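Local coordinates for protein EXOU (Pseudomonas aeruginosa, PDB 4AKX) that acts as a cytotoxic phospholipase toxin of the patatin-like family, delivered through the type III secretion system after binding its chaperone SpcU, at residues Glu69-Arg74 and Ser446-Phe451; Pro195-Leu200 and Val282-His287; Thr495-Ser500 and Asp511-Ser516. One frame throughout, in Å; residues are numbered along the deposited sequence.

Contact 1: Glu69-Arg74 and Ser446-Phe451; sequences ELQLSR and SERHTF
L70 pairs with H449 and L72 with E447 as the hydrogen-bonded pairs of an antiparallel ladder, the short axes of strands 69-73 and 446-451 approaching to 4.6 Å with their directions 158° from each other. In the first, L70 N reaches H449 O at 2.7 Å and H449 N returns to L70 O at 2.8 Å. The non-hydrogen-bonded pairs E69-T450 and Q71-R448 turn their side chains to one face, while L70, L72, E447 and H449 occupy the other. Strand 68-73 also pairs, antiparallel, with 58-63, so 446-451 joins this sheet from far along the chain.

S446 adds side-chain bonds to the ladder. Its OG stands anti to its own backbone N (chi1 -168°) and there gives its proton to L72 O at 2.9 Å, from above the carbonyl plane; this oxygen, already held by E447 N, takes two donors. The same OG receives Q71 NE2 at 3.0 Å, lying in the plane of the amide. Q71 also runs alongside R448, amide and guanidinium planes 65° apart.

On the opposite face E447 sends its carboxylate across R74: OE2 sits over one face of the guanidinium, 3.5 Å from NE, an attraction of charges without a directed N-H. L70 CB meets the edge of the F451 ring at CE1, 3.9 Å away.

The stronger partner of R74 is D343, through NH2; E447 OE2 also pairs with R340. The junction thus combines a regular ladder, a serine hydroxyl that both accepts and donates, and a small charge network that probably stabilises the ionised forms.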
loop_
_atom_site.group_PDB
_atom_site.type_symbol
_atom_site.label_atom_id
_atom_site.label_comp_id
_atom_site.label_asym_id
_atom_site.label_seq_id
_atom_site.Cartn_x
_atom_site.Cartn_y
_atom_site.Cartn_z
ATOM N N GLU B 69 -17.237 3.057 -37.993
ATOM C CA GLU B 69 -17.160 4.292 -37.273
ATOM C C GLU B 69 -18.286 5.240 -37.708
ATOM O O GLU B 69 -18.462 5.531 -38.914
ATOM C CB GLU B 69 -15.797 4.940 -37.479
ATOM C CG GLU B 69 -15.760 6.398 -37.028
ATOM C CD GLU B 69 -14.358 7.009 -37.031
ATOM O OE1 GLU B 69 -13.491 6.550 -37.827
ATOM O OE2 GLU B 69 -14.134 7.967 -36.231
ATOM N N LEU B 70 -19.036 5.719 -36.710
ATOM C CA LEU B 70 -20.087 6.710 -36.908
ATOM C C LEU B 70 -19.647 8.120 -36.515
ATOM O O LEU B 70 -19.060 8.326 -35.457
ATOM C CB LEU B 70 -21.304 6.306 -36.111
ATOM C CG LEU B 70 -22.466 7.275 -35.992
ATOM C CD1 LEU B 70 -23.064 7.476 -37.364
ATOM C CD2 LEU B 70 -23.515 6.696 -35.054
ATOM N N GLN B 71 -19.912 9.086 -37.386
ATOM C CA GLN B 71 -19.707 10.497 -37.057
ATOM C C GLN B 71 -20.986 11.286 -37.322
ATOM O O GLN B 71 -21.676 11.063 -38.326
ATOM C CB GLN B 71 -18.559 11.076 -37.858
ATOM C CG GLN B 71 -17.967 12.333 -37.261
ATOM C CD GLN B 71 -17.302 13.213 -38.305
ATOM O OE1 GLN B 71 -16.720 12.728 -39.278
ATOM N NE2 GLN B 71 -17.382 14.515 -38.102
ATOM N N LEU B 72 -21.319 12.199 -36.421
ATOM C CA LEU B 72 -22.660 12.747 -36.397
ATOM C C LEU B 72 -22.609 14.080 -35.683
ATOM O O LEU B 72 -21.797 14.274 -34.784
ATOM C CB LEU B 72 -23.590 11.757 -35.710
ATOM C CG LEU B 72 -24.916 12.068 -35.020
ATOM C CD1 LEU B 72 -25.676 10.771 -34.735
ATOM C CD2 LEU B 72 -24.695 12.812 -33.714
ATOM N N SER B 73 -23.440 15.017 -36.132
ATOM C CA SER B 73 -23.487 16.356 -35.560
ATOM C C SER B 73 -23.911 16.303 -34.102
ATOM O O SER B 73 -24.778 15.504 -33.727
ATOM C CB SER B 73 -24.466 17.232 -36.342
ATOM O OG SER B 73 -25.800 16.781 -36.150
ATOM N N ARG B 74 -23.315 17.172 -33.290
ATOM C CA ARG B 74 -23.715 17.332 -31.894
ATOM C C ARG B 74 -25.237 17.376 -31.771
ATOM O O ARG B 74 -25.912 17.926 -32.632
ATOM C CB ARG B 74 -23.092 18.602 -31.299
ATOM C CG ARG B 74 -21.586 18.526 -31.080
ATOM C CD ARG B 74 -21.241 17.500 -30.006
ATOM N NE ARG B 74 -21.737 17.911 -28.693
ATOM C CZ ARG B 74 -20.946 18.169 -27.642
ATOM N NH1 ARG B 74 -19.611 18.032 -27.724
ATOM N NH2 ARG B 74 -21.501 18.549 -26.497
ATOM N N SER B 446 -18.427 17.662 -33.742
ATOM C CA SER B 446 -19.045 16.391 -34.021
ATOM C C SER B 446 -19.051 15.432 -32.820
ATOM O O SER B 446 -18.656 15.802 -31.706
ATOM C CB SER B 446 -18.357 15.742 -35.217
ATOM O OG SER B 446 -19.108 14.626 -35.684
ATOM N N GLU B 447 -19.589 14.231 -33.058
ATOM C CA GLU B 447 -19.516 13.096 -32.150
ATOM C C GLU B 447 -19.034 11.930 -32.974
ATOM O O GLU B 447 -19.465 11.756 -34.114
ATOM C CB GLU B 447 -20.890 12.740 -31.594
ATOM C CG GLU B 447 -21.696 13.915 -31.074
ATOM C CD GLU B 447 -22.298 13.644 -29.703
ATOM O OE1 GLU B 447 -23.115 12.684 -29.578
ATOM O OE2 GLU B 447 -21.949 14.392 -28.747
ATOM N N ARG B 448 -18.134 11.137 -32.400
ATOM C CA ARG B 448 -17.662 9.908 -33.017
ATOM C C ARG B 448 -18.061 8.716 -32.149
ATOM O O ARG B 448 -17.966 8.774 -30.929
ATOM C CB ARG B 448 -16.149 9.953 -33.170
ATOM C CG ARG B 448 -15.612 11.307 -33.611
ATOM C CD ARG B 448 -14.197 11.186 -34.156
ATOM N NE ARG B 448 -13.653 12.483 -34.559
ATOM C CZ ARG B 448 -13.943 13.108 -35.699
ATOM N NH1 ARG B 448 -14.797 12.565 -36.565
ATOM N NH2 ARG B 448 -13.380 14.283 -35.973
ATOM N N HIS B 449 -18.569 7.662 -32.772
ATOM C CA HIS B 449 -18.857 6.423 -32.062
ATOM C C HIS B 449 -18.389 5.279 -32.884
ATOM O O HIS B 449 -18.588 5.246 -34.103
ATOM C CB HIS B 449 -20.337 6.265 -31.804
ATOM C CG HIS B 449 -20.931 7.345 -30.938
ATOM N ND1 HIS B 449 -21.291 7.129 -29.656
ATOM C CD2 HIS B 449 -21.260 8.672 -31.222
ATOM C CE1 HIS B 449 -21.810 8.262 -29.139
ATOM N NE2 HIS B 449 -21.789 9.205 -30.099
ATOM N N THR B 450 -17.746 4.325 -32.236
ATOM C CA THR B 450 -17.102 3.267 -32.954
ATOM C C THR B 450 -17.847 2.019 -32.614
ATOM O O THR B 450 -18.198 1.800 -31.464
ATOM C CB THR B 450 -15.645 3.160 -32.524
ATOM O OG1 THR B 450 -14.944 4.364 -32.903
ATOM C CG2 THR B 450 -14.989 1.989 -33.191
ATOM N N PHE B 451 -18.168 1.223 -33.610
ATOM C CA PHE B 451 -18.871 -0.028 -33.344
ATOM C C PHE B 451 -18.128 -1.195 -33.946
ATOM O O PHE B 451 -17.137 -1.012 -34.672
ATOM C CB PHE B 451 -20.315 0.009 -33.858
ATOM C CG PHE B 451 -21.102 1.157 -33.329
ATOM C CD1 PHE B 451 -21.021 2.419 -33.918
ATOM C CD2 PHE B 451 -21.881 0.990 -32.232
ATOM C CE1 PHE B 451 -21.712 3.494 -33.392
ATOM C CE2 PHE B 451 -22.599 2.045 -31.712
ATOM C CZ PHE B 451 -22.521 3.305 -32.292
#

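Contact 2: Pro195-Leu200 and Val282-His287; sequences PLERLL and VAQAAH
L200 meets A283 and A286 where helix 195-200 passes helix 282-287 at 8.7 Å, the two running 137° apart. Its CB touches the methyl of A283, 4.0 Å from CB to CB. With CG anti to the carbonyl carbon (chi1 -86°), the chain then runs on toward helix 282-287, and at its tip CD2 lies 3.9 Å from A286 CB and 4.0 Å from A283 O. One leucine thereby spans two alanines about one turn apart; at A283, whose side chain is only a methyl, the CA atoms of E197 and A283 are 5.5 Å apart.

One turn earlier, L196 sends CD2 to the edge of the H287 imidazole, 3.5 Å from its CD2 carbon. E197 runs beside Q284, where its OE2 meets carbon atoms, Q284 CA and CG, both at 4.1 Å, in a van der Waals contact; the carboxylate and amide planes are 75° apart. The other oxygen of E197, OE1, accepts from the backbone N of E194, just before the helix, and this bond holds the carboxylate there.

The joint belongs to the patatin-like phospholipase region. L196 also touches I143 of helix 140-146, as L199 does, and V282 packs on F239 and L242 of helix 239-246. A286 also touches I257 and V282 touches L255, both of strand 254-263, so helix 282-288 borders the mixed sheet as well as helix 195-214.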
loop_
_atom_site.group_PDB
_atom_site.type_symbol
_atom_site.label_atom_id
_atom_site.label_comp_id
_atom_site.label_asym_id
_atom_site.label_seq_id
_atom_site.Cartn_x
_atom_site.Cartn_y
_atom_site.Cartn_z
ATOM N N PRO B 195 -42.173 40.096 -1.115
ATOM C CA PRO B 195 -41.984 40.979 -2.282
ATOM C C PRO B 195 -41.442 40.226 -3.494
ATOM O O PRO B 195 -41.787 40.541 -4.632
ATOM C CB PRO B 195 -40.940 41.988 -1.793
ATOM C CG PRO B 195 -40.230 41.287 -0.684
ATOM C CD PRO B 195 -41.291 40.480 -0.000
ATOM N N LEU B 196 -40.607 39.227 -3.229
ATOM C CA LEU B 196 -40.001 38.408 -4.261
ATOM C C LEU B 196 -41.001 37.389 -4.787
ATOM O O LEU B 196 -41.207 37.291 -5.995
ATOM C CB LEU B 196 -38.783 37.700 -3.691
ATOM C CG LEU B 196 -37.650 37.391 -4.657
ATOM C CD1 LEU B 196 -37.443 38.568 -5.599
ATOM C CD2 LEU B 196 -36.383 37.058 -3.879
ATOM N N GLU B 197 -41.627 36.641 -3.875
ATOM C CA GLU B 197 -42.710 35.714 -4.235
ATOM C C GLU B 197 -43.808 36.382 -5.085
ATOM O O GLU B 197 -44.216 35.836 -6.113
ATOM C CB GLU B 197 -43.336 35.077 -2.987
ATOM C CG GLU B 197 -42.395 34.213 -2.151
ATOM C CD GLU B 197 -43.114 33.498 -1.004
ATOM O OE1 GLU B 197 -43.296 34.111 0.082
ATOM O OE2 GLU B 197 -43.476 32.308 -1.181
ATOM N N ARG B 198 -44.280 37.556 -4.653
ATOM C CA ARG B 198 -45.309 38.294 -5.396
ATOM C C ARG B 198 -44.846 38.630 -6.823
ATOM O O ARG B 198 -45.520 38.291 -7.801
ATOM C CB ARG B 198 -45.714 39.570 -4.637
ATOM C CG ARG B 198 -46.667 40.514 -5.384
ATOM C CD ARG B 198 -48.139 40.196 -5.113
ATOM N NE ARG B 198 -49.039 41.241 -5.617
ATOM C CZ ARG B 198 -50.231 41.015 -6.170
ATOM N NH1 ARG B 198 -50.687 39.773 -6.311
ATOM N NH2 ARG B 198 -50.966 42.031 -6.599
ATOM N N LEU B 199 -43.677 39.266 -6.920
ATOM C CA LEU B 199 -43.118 39.759 -8.187
ATOM C C LEU B 199 -42.899 38.631 -9.212
ATOM O O LEU B 199 -43.289 38.749 -10.384
ATOM C CB LEU B 199 -41.813 40.512 -7.898
ATOM C CG LEU B 199 -40.779 40.818 -8.978
ATOM C CD1 LEU B 199 -41.313 41.815 -9.993
ATOM C CD2 LEU B 199 -39.516 41.347 -8.316
ATOM N N LEU B 200 -42.279 37.544 -8.753
ATOM C CA LEU B 200 -42.153 36.321 -9.535
ATOM C C LEU B 200 -43.518 35.720 -9.880
ATOM O O LEU B 200 -43.748 35.314 -11.022
ATOM C CB LEU B 200 -41.322 35.287 -8.771
ATOM C CG LEU B 200 -39.792 35.295 -8.866
ATOM C CD1 LEU B 200 -39.199 36.504 -8.166
ATOM C CD2 LEU B 200 -39.247 34.014 -8.260
ATOM N N VAL B 282 -43.731 27.477 -8.624
ATOM C CA VAL B 282 -42.421 27.885 -9.142
ATOM C C VAL B 282 -41.826 29.065 -8.413
ATOM O O VAL B 282 -40.630 29.142 -8.223
ATOM C CB VAL B 282 -42.502 28.220 -10.652
ATOM C CG1 VAL B 282 -41.352 29.124 -11.072
ATOM C CG2 VAL B 282 -42.525 26.932 -11.474
ATOM N N ALA B 283 -42.669 30.002 -8.036
ATOM C CA ALA B 283 -42.216 31.190 -7.317
ATOM C C ALA B 283 -41.643 30.821 -5.951
ATOM O O ALA B 283 -40.583 31.315 -5.563
ATOM C CB ALA B 283 -43.356 32.201 -7.173
ATOM N N GLN B 284 -42.342 29.943 -5.236
ATOM C CA GLN B 284 -41.998 29.640 -3.860
ATOM C C GLN B 284 -40.589 29.092 -3.820
ATOM O O GLN B 284 -39.730 29.569 -3.063
ATOM C CB GLN B 284 -42.970 28.613 -3.278
ATOM C CG GLN B 284 -42.730 28.341 -1.795
ATOM C CD GLN B 284 -43.995 27.999 -1.029
ATOM O OE1 GLN B 284 -45.109 28.091 -1.558
ATOM N NE2 GLN B 284 -43.829 27.603 0.227
ATOM N N ALA B 285 -40.367 28.110 -4.686
ATOM C CA ALA B 285 -39.127 27.376 -4.759
ATOM C C ALA B 285 -37.935 28.281 -5.092
ATOM O O ALA B 285 -36.933 28.275 -4.378
ATOM C CB ALA B 285 -39.261 26.254 -5.782
ATOM N N ALA B 286 -38.059 29.068 -6.161
ATOM C CA ALA B 286 -36.956 29.899 -6.644
ATOM C C ALA B 286 -36.466 30.850 -5.563
ATOM O O ALA B 286 -35.283 31.212 -5.539
ATOM C CB ALA B 286 -37.376 30.670 -7.882
ATOM N N HIS B 287 -37.388 31.234 -4.670
ATOM C CA HIS B 287 -37.086 32.036 -3.482
ATOM C C HIS B 287 -36.464 31.204 -2.410
ATOM O O HIS B 287 -35.510 31.635 -1.756
ATOM C CB HIS B 287 -38.353 32.708 -2.939
ATOM C CG HIS B 287 -38.131 33.521 -1.654
ATOM N ND1 HIS B 287 -38.631 33.140 -0.450
ATOM C CD2 HIS B 287 -37.439 34.722 -1.430
ATOM C CE1 HIS B 287 -38.272 34.041 0.489
ATOM N NE2 HIS B 287 -37.549 35.010 -0.111
#

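Contact 3: Thr495-Ser500 and Asp511-Ser516; sequences TVAIVS and DEAMRS
A497 points its methyl against A513 and M514, the point where helix 495-500 and helix 512-516 come closest. The pairing is a helical hairpin in small scale: the segment axes approach to 8.5 Å, their directions are 162° apart, and the CA atoms of A497 and M514 stand 5.5 Å from each other. A497 CB lies 4.0 Å from A513 CB, methyl against methyl, and 3.4 Å from M514 CG, a methylene of the longer side chain. M514 is a selenomethionine in this crystal, and it carries the contact further. Its CG is anti to the carbonyl carbon (chi1 -52°), which takes the chain toward the first helix, and SE arrives 4.0 Å from I498 CG1. The two side chains cross at about a right angle, so the selenium meets a single methylene of the isoleucine instead of lying along its length.

In the next shell, D511 occupies the N-cap position of the second helix. The model has its OD1 accepting from M514 N, the usual capping bond for an aspartate there, although that oxygen sits too close to a neighbour for its place to be certain. On the first helix, S500 OG donates back to A497 O at 3.3 Å, one turn along, tying the serine to the carbonyl of the central alanine. Further out, M514 also touches L494 and A501 of helix 474-502, and D511 touches A501 as well, while I498 leans on L549 of helix 544-552.

Across the two segments the chemistry is mainly apolar, with no hydrogen bond between them. Polar bonds are confined to each helix and its cap, consistent with a small apolar contact in the middle helical domain, in which A497, I498 and M514 are buried while A513 lies at its exposed margin.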
loop_
_atom_site.group_PDB
_atom_site.type_symbol
_atom_site.label_atom_id
_atom_site.label_comp_id
_atom_site.label_asym_id
_atom_site.label_seq_id
_atom_site.Cartn_x
_atom_site.Cartn_y
_atom_site.Cartn_z
ATOM N N THR B 495 -48.987 -4.522 -28.194
ATOM C CA THR B 495 -49.699 -3.522 -27.385
ATOM C C THR B 495 -51.207 -3.705 -27.488
ATOM O O THR B 495 -51.933 -3.546 -26.488
ATOM C CB THR B 495 -49.301 -2.100 -27.784
ATOM O OG1 THR B 495 -47.881 -1.987 -27.677
ATOM C CG2 THR B 495 -49.929 -1.105 -26.878
ATOM N N VAL B 496 -51.666 -4.072 -28.687
ATOM C CA VAL B 496 -53.067 -4.435 -28.906
ATOM C C VAL B 496 -53.461 -5.590 -28.020
ATOM O O VAL B 496 -54.578 -5.659 -27.559
ATOM C CB VAL B 496 -53.286 -4.888 -30.348
ATOM C CG1 VAL B 496 -54.687 -5.415 -30.547
ATOM C CG2 VAL B 496 -52.974 -3.763 -31.289
ATOM N N ALA B 497 -52.543 -6.527 -27.838
ATOM C CA ALA B 497 -52.762 -7.665 -26.969
ATOM C C ALA B 497 -52.919 -7.247 -25.488
ATOM O O ALA B 497 -54.006 -7.429 -24.879
ATOM C CB ALA B 497 -51.632 -8.653 -27.144
ATOM N N ILE B 498 -51.867 -6.654 -24.935
ATOM C CA ILE B 498 -51.926 -6.126 -23.599
ATOM C C ILE B 498 -53.233 -5.385 -23.349
ATOM O O ILE B 498 -53.882 -5.650 -22.349
ATOM C CB ILE B 498 -50.722 -5.215 -23.240
ATOM C CG1 ILE B 498 -49.432 -6.009 -23.143
ATOM C CG2 ILE B 498 -50.919 -4.582 -21.868
ATOM C CD1 ILE B 498 -48.237 -5.140 -23.341
ATOM N N VAL B 499 -53.630 -4.476 -24.247
ATOM C CA VAL B 499 -54.822 -3.633 -24.000
ATOM C C VAL B 499 -56.123 -4.434 -24.012
ATOM O O VAL B 499 -56.916 -4.340 -23.076
ATOM C CB VAL B 499 -54.921 -2.394 -24.947
ATOM C CG1 VAL B 499 -56.289 -1.746 -24.848
ATOM C CG2 VAL B 499 -53.836 -1.367 -24.632
ATOM N N SER B 500 -56.319 -5.247 -25.046
ATOM C CA SER B 500 -57.546 -6.053 -25.181
ATOM C C SER B 500 -57.684 -7.106 -24.084
ATOM O O SER B 500 -58.767 -7.642 -23.867
ATOM C CB SER B 500 -57.570 -6.750 -26.527
ATOM O OG SER B 500 -56.822 -7.945 -26.457
ATOM N N ASP B 511 -52.286 -14.475 -22.368
ATOM C CA ASP B 511 -53.014 -15.033 -23.504
ATOM C C ASP B 511 -52.137 -15.367 -24.726
ATOM O O ASP B 511 -50.985 -14.910 -24.854
ATOM C CB ASP B 511 -54.108 -14.026 -23.941
ATOM C CG ASP B 511 -53.535 -12.592 -24.269
ATOM O OD1 ASP B 511 -52.355 -12.470 -24.716
ATOM O OD2 ASP B 511 -54.276 -11.588 -24.095
ATOM N N GLU B 512 -52.736 -16.071 -25.677
ATOM C CA GLU B 512 -52.056 -16.434 -26.900
ATOM C C GLU B 512 -51.543 -15.237 -27.740
ATOM O O GLU B 512 -50.433 -15.288 -28.284
ATOM C CB GLU B 512 -52.948 -17.328 -27.743
ATOM C CG GLU B 512 -52.199 -18.034 -28.860
ATOM C CD GLU B 512 -53.015 -18.009 -30.170
ATOM O OE1 GLU B 512 -54.276 -17.972 -30.086
ATOM O OE2 GLU B 512 -52.393 -18.027 -31.278
ATOM N N ALA B 513 -52.360 -14.193 -27.871
ATOM C CA ALA B 513 -52.019 -13.034 -28.705
ATOM C C ALA B 513 -50.702 -12.388 -28.280
ATOM O O ALA B 513 -49.882 -12.040 -29.131
ATOM C CB ALA B 513 -53.141 -12.011 -28.691
HETATM N N MSE B 514 -50.469 -12.257 -26.974
HETATM C CA MSE B 514 -49.173 -11.761 -26.518
HETATM C C MSE B 514 -48.090 -12.763 -26.871
HETATM O O MSE B 514 -46.999 -12.389 -27.354
HETATM C CB MSE B 514 -49.165 -11.485 -25.028
HETATM C CG MSE B 514 -50.344 -10.605 -24.673
HETATM SE SE MSE B 514 -50.202 -9.966 -22.814
HETATM C CE MSE B 514 -51.653 -11.030 -22.019
ATOM N N ARG B 515 -48.372 -14.044 -26.656
ATOM C CA ARG B 515 -47.393 -15.048 -26.972
ATOM C C ARG B 515 -46.955 -14.924 -28.418
ATOM O O ARG B 515 -45.761 -15.015 -28.725
ATOM C CB ARG B 515 -47.912 -16.440 -26.665
ATOM C CG ARG B 515 -47.528 -16.905 -25.270
ATOM C CD ARG B 515 -48.309 -18.144 -24.889
ATOM N NE ARG B 515 -48.748 -18.132 -23.499
ATOM C CZ ARG B 515 -49.815 -18.797 -23.055
ATOM N NH1 ARG B 515 -50.558 -19.509 -23.905
ATOM N NH2 ARG B 515 -50.151 -18.739 -21.763
ATOM N N SER B 516 -47.915 -14.654 -29.297
ATOM C CA SER B 516 -47.669 -14.622 -30.717
ATOM C C SER B 516 -46.773 -13.476 -31.070
ATOM O O SER B 516 -45.892 -13.598 -31.940
ATOM C CB SER B 516 -48.962 -14.468 -31.440
ATOM O OG SER B 516 -49.811 -15.513 -31.044
#

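From the N terminus the chain first lays down strand 68-73, whose partner in contact 1 arrives only after 371 intervening residues. Within that long excursion, contact 2 opens and closes on its own, returning after 81 residues to join two helices of the patatin-like region. When strand 446-451 comes back to 69-74, it joins the antiparallel sheet near the N terminus. Contact 3 follows in series, closing a loop of ten residues inside the middle helical domain. No two contacts cross. Their centres are about 43 Å (1 and 2), 38 Å (1 and 3) and 50 Å (2 and 3) apart, in separate parts of the fold, contacts 1 and 2 on opposite sides of the chain's centre.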